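Side-chain contacts in proteasome chaperone 4 (PDB 2Z5B), which acts as a chaperone of 20S proteasome assembly in yeast, pairing with IRC25 to bind proteasome precursors and promote formation of the alpha-ring: residues 134-137 / 138-142; 97-100 / 101-105; 105-108 / 109-113. All coordinates share one frame; numbering follows the deposited sequence.

Contact 1 (134-137 / 138-142); sequences HLYI and LKKCL
The aliphatic chain of K140 lies against the ring of Y136 one helical turn back. Its CG sits over one face, 3.7 Å from the ring centroid and 18° off the normal, a CH-pi contact displaced toward the rim near CE1 and CZ. Beyond it CE passes 3.7 Å from Y136 OH, so the lysine follows the phenol outward and its ammonium is carried past the ring. Two bends in the K140 chain, at chi2 and chi3, keep CD and CE close to the tyrosine. On another side of the helix L138 reaches back to H134, its CD1 3.6 Å from the imidazole CD2. Behind these side chains runs the i to i+4 backbone ladder of an alpha-helix: L138 N bonds to H134 O almost straight (175°), K139 N to L135 O, K140 N to Y136 O at 3.0 Å and C141 N to I137 O. H134 NE2 finds its polar partner in H102 ND1, and the two rings meet at about 90°. This is the first part of helix 134-149, which rests on helix 94-111 through H134 and I137 on M99 and C141 on M103, while I137 and C141 also cover strand 41-47 at F47, L43 and V45.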
loop_
_atom_site.group_PDB
_atom_site.type_symbol
_atom_site.label_atom_id
_atom_site.label_comp_id
_atom_site.label_asym_id
_atom_site.label_seq_id
_atom_site.Cartn_x
_atom_site.Cartn_y
_atom_site.Cartn_z
ATOM N N HIS A 134 -7.514 22.579 1.861
ATOM C CA HIS A 134 -6.175 22.035 2.108
ATOM C C HIS A 134 -5.827 21.919 3.598
ATOM O O HIS A 134 -5.544 20.818 4.077
ATOM C CB HIS A 134 -5.104 22.821 1.322
ATOM C CG HIS A 134 -3.845 22.043 1.082
ATOM N ND1 HIS A 134 -3.633 21.298 -0.058
ATOM C CD2 HIS A 134 -2.737 21.889 1.841
ATOM C CE1 HIS A 134 -2.450 20.718 0.013
ATOM N NE2 HIS A 134 -1.887 21.059 1.154
ATOM N N LEU A 135 -5.868 23.037 4.325
ATOM C CA LEU A 135 -5.504 23.069 5.753
ATOM C C LEU A 135 -6.463 22.247 6.622
ATOM O O LEU A 135 -6.035 21.559 7.546
ATOM C CB LEU A 135 -5.443 24.524 6.276
ATOM C CG LEU A 135 -5.175 24.740 7.773
ATOM C CD1 LEU A 135 -3.697 24.597 8.101
ATOM C CD2 LEU A 135 -5.670 26.127 8.276
ATOM N N TYR A 136 -7.758 22.358 6.347
ATOM C CA TYR A 136 -8.773 21.557 7.037
ATOM C C TYR A 136 -8.469 20.064 6.931
ATOM O O TYR A 136 -8.534 19.345 7.922
ATOM C CB TYR A 136 -10.149 21.824 6.437
ATOM C CG TYR A 136 -11.245 20.959 6.998
ATOM C CD1 TYR A 136 -11.832 21.258 8.230
ATOM C CD2 TYR A 136 -11.711 19.854 6.296
ATOM C CE1 TYR A 136 -12.852 20.471 8.754
ATOM C CE2 TYR A 136 -12.718 19.060 6.811
ATOM C CZ TYR A 136 -13.292 19.380 8.035
ATOM O OH TYR A 136 -14.296 18.596 8.545
ATOM N N ILE A 137 -8.157 19.597 5.722
ATOM C CA ILE A 137 -7.966 18.160 5.511
ATOM C C ILE A 137 -6.759 17.676 6.324
ATOM O O ILE A 137 -6.831 16.671 7.030
ATOM C CB ILE A 137 -7.821 17.800 4.013
ATOM C CG1 ILE A 137 -9.131 18.065 3.255
ATOM C CG2 ILE A 137 -7.412 16.338 3.844
ATOM C CD1 ILE A 137 -8.992 18.076 1.742
ATOM N N LEU A 138 -5.647 18.400 6.225
ATOM C CA LEU A 138 -4.465 18.057 7.005
ATOM C C LEU A 138 -4.717 18.004 8.518
ATOM O O LEU A 138 -4.380 17.005 9.168
ATOM C CB LEU A 138 -3.300 18.995 6.671
ATOM C CG LEU A 138 -2.821 19.028 5.225
ATOM C CD1 LEU A 138 -1.930 20.268 4.971
ATOM C CD2 LEU A 138 -2.065 17.743 4.860
ATOM N N LYS A 139 -5.315 19.061 9.081
ATOM C CA LYS A 139 -5.555 19.093 10.542
ATOM C C LYS A 139 -6.513 18.010 11.028
ATOM O O LYS A 139 -6.298 17.410 12.083
ATOM C CB LYS A 139 -5.991 20.491 11.018
ATOM C CG LYS A 139 -7.431 20.895 10.712
ATOM C CD LYS A 139 -8.302 20.820 11.981
ATOM C CE LYS A 139 -9.496 21.764 11.898
ATOM N NZ LYS A 139 -10.369 21.727 13.122
ATOM N N LYS A 140 -7.553 17.730 10.252
ATOM C CA LYS A 140 -8.492 16.688 10.653
ATOM C C LYS A 140 -7.830 15.321 10.661
ATOM O O LYS A 140 -8.150 14.482 11.501
ATOM C CB LYS A 140 -9.747 16.666 9.773
ATOM C CG LYS A 140 -10.672 17.909 9.933
ATOM C CD LYS A 140 -11.132 18.188 11.373
ATOM C CE LYS A 140 -12.500 17.576 11.653
ATOM N NZ LYS A 140 -13.114 18.067 12.937
ATOM N N CYS A 141 -6.900 15.102 9.736
ATOM C CA CYS A 141 -6.193 13.821 9.697
ATOM C C CYS A 141 -5.201 13.712 10.842
ATOM O O CYS A 141 -5.059 12.654 11.435
ATOM C CB CYS A 141 -5.526 13.590 8.340
ATOM S SG CYS A 141 -6.707 13.163 7.016
ATOM N N LEU A 142 -4.523 14.809 11.157
ATOM C CA LEU A 142 -3.650 14.859 12.332
ATOM C C LEU A 142 -4.403 14.594 13.637
ATOM O O LEU A 142 -3.954 13.816 14.487
ATOM C CB LEU A 142 -2.970 16.224 12.418
ATOM C CG LEU A 142 -1.767 16.459 11.516
ATOM C CD1 LEU A 142 -1.125 17.768 11.907
ATOM C CD2 LEU A 142 -0.764 15.306 11.666
#

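Contact 2 (97-100 / 101-105); sequences RDMA and RHMAT
R101 swings its guanidinium back along the helix to D98, three residues earlier, and the two form a salt bridge of 3.2 Å between NH2 and OD1. The carboxylate oxygen lies at the edge of the guanidinium, nearly in its plane; R101 NH2 meets D98 OD1 from above the carboxylate plane, and the two flat groups stand 87° apart. One bond joins them, with the side chains running alongside each other; a bend at chi3 (53°) in an otherwise extended arginine turns the group toward the acid. Nearer the backbone, R101 CB packs 3.2 Å from R97 O, the carbonyl that takes the R101 N-H. Helix 94-111 packs on the mixed sheet, and A100, R101 and A104 touch Y63 of strand 58-67. A100 O accepts A104 N at 3.0 Å (169°), and D98 O accepts from H102 N at 2.9 Å. R101 O takes two donors, T105 N and T105 OG1, the hydroxyl at 2.8 Å and above the carbonyl plane. On the side turned to the sheet and helix 134-149, M99 and M103 lie side by side, SD of the first 4.1 Å from CE of the second, with W119 and V117 of strand 115-121 against them.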
loop_
_atom_site.group_PDB
_atom_site.type_symbol
_atom_site.label_atom_id
_atom_site.label_comp_id
_atom_site.label_asym_id
_atom_site.label_seq_id
_atom_site.Cartn_x
_atom_site.Cartn_y
_atom_site.Cartn_z
ATOM N N ARG A 97 -0.793 16.096 -5.709
ATOM C CA ARG A 97 0.584 15.910 -5.200
ATOM C C ARG A 97 0.908 16.719 -3.951
ATOM O O ARG A 97 1.520 16.189 -2.992
ATOM C CB ARG A 97 1.642 16.208 -6.278
ATOM C CG ARG A 97 2.974 15.464 -6.063
ATOM C CD ARG A 97 4.078 15.934 -7.017
ATOM N NE ARG A 97 3.590 15.992 -8.396
ATOM C CZ ARG A 97 3.291 17.109 -9.051
ATOM N NH1 ARG A 97 3.431 18.303 -8.473
ATOM N NH2 ARG A 97 2.835 17.022 -10.287
ATOM N N ASP A 98 0.531 18.003 -3.968
ATOM C CA ASP A 98 0.701 18.889 -2.796
ATOM C C ASP A 98 0.087 18.265 -1.559
ATOM O O ASP A 98 0.714 18.209 -0.503
ATOM C CB ASP A 98 0.076 20.281 -3.025
ATOM C CG ASP A 98 0.921 21.165 -3.935
ATOM O OD1 ASP A 98 2.021 20.720 -4.373
ATOM O OD2 ASP A 98 0.464 22.296 -4.231
ATOM N N MET A 99 -1.153 17.795 -1.692
ATOM C CA MET A 99 -1.873 17.243 -0.550
ATOM C C MET A 99 -1.184 16.005 0.023
ATOM O O MET A 99 -1.004 15.914 1.241
ATOM C CB MET A 99 -3.315 16.899 -0.924
ATOM C CG MET A 99 -4.071 16.179 0.180
ATOM S SD MET A 99 -4.140 17.149 1.703
ATOM C CE MET A 99 -5.402 18.279 1.166
ATOM N N ALA A 100 -0.836 15.065 -0.860
ATOM C CA ALA A 100 -0.202 13.798 -0.467
ATOM C C ALA A 100 1.166 14.046 0.137
ATOM O O ALA A 100 1.534 13.423 1.132
ATOM C CB ALA A 100 -0.082 12.876 -1.672
ATOM N N ARG A 101 1.912 14.980 -0.461
ATOM C CA ARG A 101 3.232 15.371 0.050
ATOM C C ARG A 101 3.125 15.970 1.430
ATOM O O ARG A 101 3.809 15.522 2.336
ATOM C CB ARG A 101 3.925 16.370 -0.884
ATOM C CG ARG A 101 5.272 16.874 -0.347
ATOM C CD ARG A 101 5.970 17.725 -1.416
ATOM N NE ARG A 101 5.106 18.802 -1.942
ATOM C CZ ARG A 101 4.963 20.013 -1.406
ATOM N NH1 ARG A 101 5.610 20.367 -0.294
ATOM N NH2 ARG A 101 4.163 20.886 -1.992
ATOM N N HIS A 102 2.278 16.991 1.578
ATOM C CA HIS A 102 2.063 17.628 2.878
ATOM C C HIS A 102 1.582 16.650 3.928
ATOM O O HIS A 102 2.082 16.659 5.054
ATOM C CB HIS A 102 1.066 18.782 2.778
ATOM C CG HIS A 102 1.631 20.009 2.131
ATOM N ND1 HIS A 102 0.869 20.858 1.363
ATOM C CD2 HIS A 102 2.885 20.521 2.128
ATOM C CE1 HIS A 102 1.626 21.841 0.905
ATOM N NE2 HIS A 102 2.855 21.662 1.357
ATOM N N MET A 103 0.604 15.822 3.557
ATOM C CA MET A 103 0.073 14.820 4.479
ATOM C C MET A 103 1.154 13.908 5.016
ATOM O O MET A 103 1.310 13.782 6.220
ATOM C CB MET A 103 -1.046 14.000 3.828
ATOM C CG MET A 103 -1.823 13.135 4.809
ATOM S SD MET A 103 -2.797 14.095 5.979
ATOM C CE MET A 103 -4.166 14.560 4.922
ATOM N N ALA A 104 1.911 13.283 4.126
ATOM C CA ALA A 104 2.936 12.342 4.544
ATOM C C ALA A 104 4.003 13.049 5.370
ATOM O O ALA A 104 4.390 12.549 6.408
ATOM C CB ALA A 104 3.549 11.654 3.342
ATOM N N THR A 105 4.465 14.202 4.891
ATOM C CA THR A 105 5.553 14.934 5.546
ATOM C C THR A 105 5.149 15.437 6.925
ATOM O O THR A 105 5.896 15.281 7.886
ATOM C CB THR A 105 6.063 16.112 4.668
ATOM O OG1 THR A 105 6.385 15.621 3.358
ATOM C CG2 THR A 105 7.367 16.689 5.250
#

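Contact 3 (105-108 / 109-113); sequences TIIS and ERFNR
T105 sets its methyl CG2 beside the carboxylate of E109, 3.6 Å from OE1, the two side chains running the same way along the helix surface. The E109 chain starts back over the preceding turn, and its CG packs on T105 O, which accepts the E109 N-H. I106 comes next: its carbonyl takes R110 N at 2.7 Å, and its side chain turns to L142 of helix 134-149. I107 then meets F111. The isoleucine CG2 lies 3.8 Å from CD2 of the ring, the two side chains crossing at a slant, and I107 O receives F111 N in a bent bond of 144°. R110 CG covers one face of the same ring near its rim. Here helix 94-111 ends: N112, the first residue to leave helical geometry, has positive phi (53°), and the chain turns toward strand 115-121. S108 ties that turn to the last helical turn. Its O is approached by N112 N and R113 N, both weakly, while its OG donates to R113 O at 2.8 Å, coming from above the carbonyl plane. The hydroxyl is placed there by chi1 of -175°, trans to the serine's own N, and S108 CA adds a CA-H...O contact to the same oxygen, so R113 O is met from two atoms of one residue. An alanine here removes the hydroxyl that R113 O accepts from, and the turn after the helix is then likely to be tied less firmly to the last helical turn, through the weak backbone bonds and the CA-H contact. I107 and F111 also press on I41 of strand 41-47, S108 packs on A65 and P67 of strand 58-67, and the R113 guanidinium bonds to R35 O and I39 O.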
loop_
_atom_site.group_PDB
_atom_site.type_symbol
_atom_site.label_atom_id
_atom_site.label_comp_id
_atom_site.label_asym_id
_atom_site.label_seq_id
_atom_site.Cartn_x
_atom_site.Cartn_y
_atom_site.Cartn_z
ATOM N N THR A 105 4.465 14.202 4.891
ATOM C CA THR A 105 5.553 14.934 5.546
ATOM C C THR A 105 5.149 15.437 6.925
ATOM O O THR A 105 5.896 15.281 7.886
ATOM C CB THR A 105 6.063 16.112 4.668
ATOM O OG1 THR A 105 6.385 15.621 3.358
ATOM C CG2 THR A 105 7.367 16.689 5.250
ATOM N N ILE A 106 3.963 16.028 7.028
ATOM C CA ILE A 106 3.491 16.530 8.316
ATOM C C ILE A 106 3.202 15.385 9.315
ATOM O O ILE A 106 3.533 15.492 10.510
ATOM C CB ILE A 106 2.272 17.482 8.168
ATOM C CG1 ILE A 106 2.698 18.771 7.455
ATOM C CG2 ILE A 106 1.713 17.866 9.545
ATOM C CD1 ILE A 106 1.602 19.406 6.609
ATOM N N ILE A 107 2.613 14.292 8.834
ATOM C CA ILE A 107 2.379 13.137 9.706
ATOM C C ILE A 107 3.703 12.587 10.236
ATOM O O ILE A 107 3.837 12.343 11.434
ATOM C CB ILE A 107 1.554 12.023 9.024
ATOM C CG1 ILE A 107 0.135 12.514 8.731
ATOM C CG2 ILE A 107 1.495 10.774 9.910
ATOM C CD1 ILE A 107 -0.666 11.595 7.829
ATOM N N SER A 108 4.678 12.416 9.346
ATOM C CA SER A 108 5.982 11.891 9.730
ATOM C C SER A 108 6.664 12.798 10.768
ATOM O O SER A 108 7.192 12.311 11.767
ATOM C CB SER A 108 6.856 11.704 8.497
ATOM O OG SER A 108 8.075 11.082 8.846
ATOM N N GLU A 109 6.640 14.108 10.532
ATOM C CA GLU A 109 7.138 15.073 11.520
ATOM C C GLU A 109 6.368 14.960 12.832
ATOM O O GLU A 109 6.963 14.840 13.908
ATOM C CB GLU A 109 7.065 16.506 10.971
ATOM C CG GLU A 109 8.134 16.811 9.950
ATOM C CD GLU A 109 7.946 18.139 9.234
ATOM O OE1 GLU A 109 6.938 18.288 8.502
ATOM O OE2 GLU A 109 8.836 19.017 9.382
ATOM N N ARG A 110 5.042 14.972 12.742
ATOM C CA ARG A 110 4.209 15.009 13.929
ATOM C C ARG A 110 4.464 13.815 14.839
ATOM O O ARG A 110 4.498 13.953 16.061
ATOM C CB ARG A 110 2.724 15.119 13.547
ATOM C CG ARG A 110 1.759 15.287 14.720
ATOM C CD ARG A 110 2.156 16.436 15.664
ATOM N NE ARG A 110 1.235 16.568 16.794
ATOM C CZ ARG A 110 1.218 15.772 17.864
ATOM N NH1 ARG A 110 2.066 14.758 17.968
ATOM N NH2 ARG A 110 0.334 15.987 18.833
ATOM N N PHE A 111 4.676 12.647 14.244
ATOM C CA PHE A 111 4.717 11.427 15.032
ATOM C C PHE A 111 6.064 10.737 15.043
ATOM O O PHE A 111 6.217 9.692 15.667
ATOM C CB PHE A 111 3.582 10.491 14.607
ATOM C CG PHE A 111 2.227 11.109 14.773
ATOM C CD1 PHE A 111 1.683 11.297 16.052
ATOM C CD2 PHE A 111 1.507 11.537 13.666
ATOM C CE1 PHE A 111 0.442 11.886 16.211
ATOM C CE2 PHE A 111 0.268 12.128 13.818
ATOM C CZ PHE A 111 -0.270 12.298 15.091
ATOM N N ASN A 112 7.032 11.352 14.365
ATOM C CA ASN A 112 8.409 10.882 14.318
ATOM C C ASN A 112 8.504 9.418 13.881
ATOM O O ASN A 112 9.169 8.605 14.522
ATOM C CB ASN A 112 9.113 11.144 15.662
ATOM C CG ASN A 112 10.626 10.913 15.605
ATOM O OD1 ASN A 112 11.268 10.713 16.638
ATOM N ND2 ASN A 112 11.193 10.943 14.413
ATOM N N ARG A 113 7.822 9.098 12.781
ATOM C CA ARG A 113 7.860 7.752 12.211
ATOM C C ARG A 113 7.651 7.803 10.700
ATOM O O ARG A 113 7.176 8.813 10.185
ATOM C CB ARG A 113 6.786 6.880 12.859
ATOM C CG ARG A 113 5.363 7.341 12.620
ATOM C CD ARG A 113 4.458 6.768 13.678
ATOM N NE ARG A 113 4.868 5.412 13.979
ATOM C CZ ARG A 113 5.171 4.965 15.193
ATOM N NH1 ARG A 113 5.555 3.709 15.336
ATOM N NH2 ARG A 113 5.061 5.750 16.252
#

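Contacts 2 and 3 are successive lengths of helix 94-111, their centres about 11 Å apart, and they share T105, whose hydroxyl looks back into contact 2 while its methyl faces contact 3. Contact 1, on helix 134-149, lies beside both. Its centre is about 11 Å from that of contact 2, where H134 NE2 lies 2.8 Å from H102 ND1, a probable hydrogen bond, and C141 SG packs 3.6 Å from M103 CE. Toward contact 3, with centres about 14 Å apart, the touch is apolar: L142 CD1 meets I106 CG2 at 3.7 Å, and L142 CD2 reaches F111 CE2. The three contacts thus follow the seam between two helices packed on one sheet.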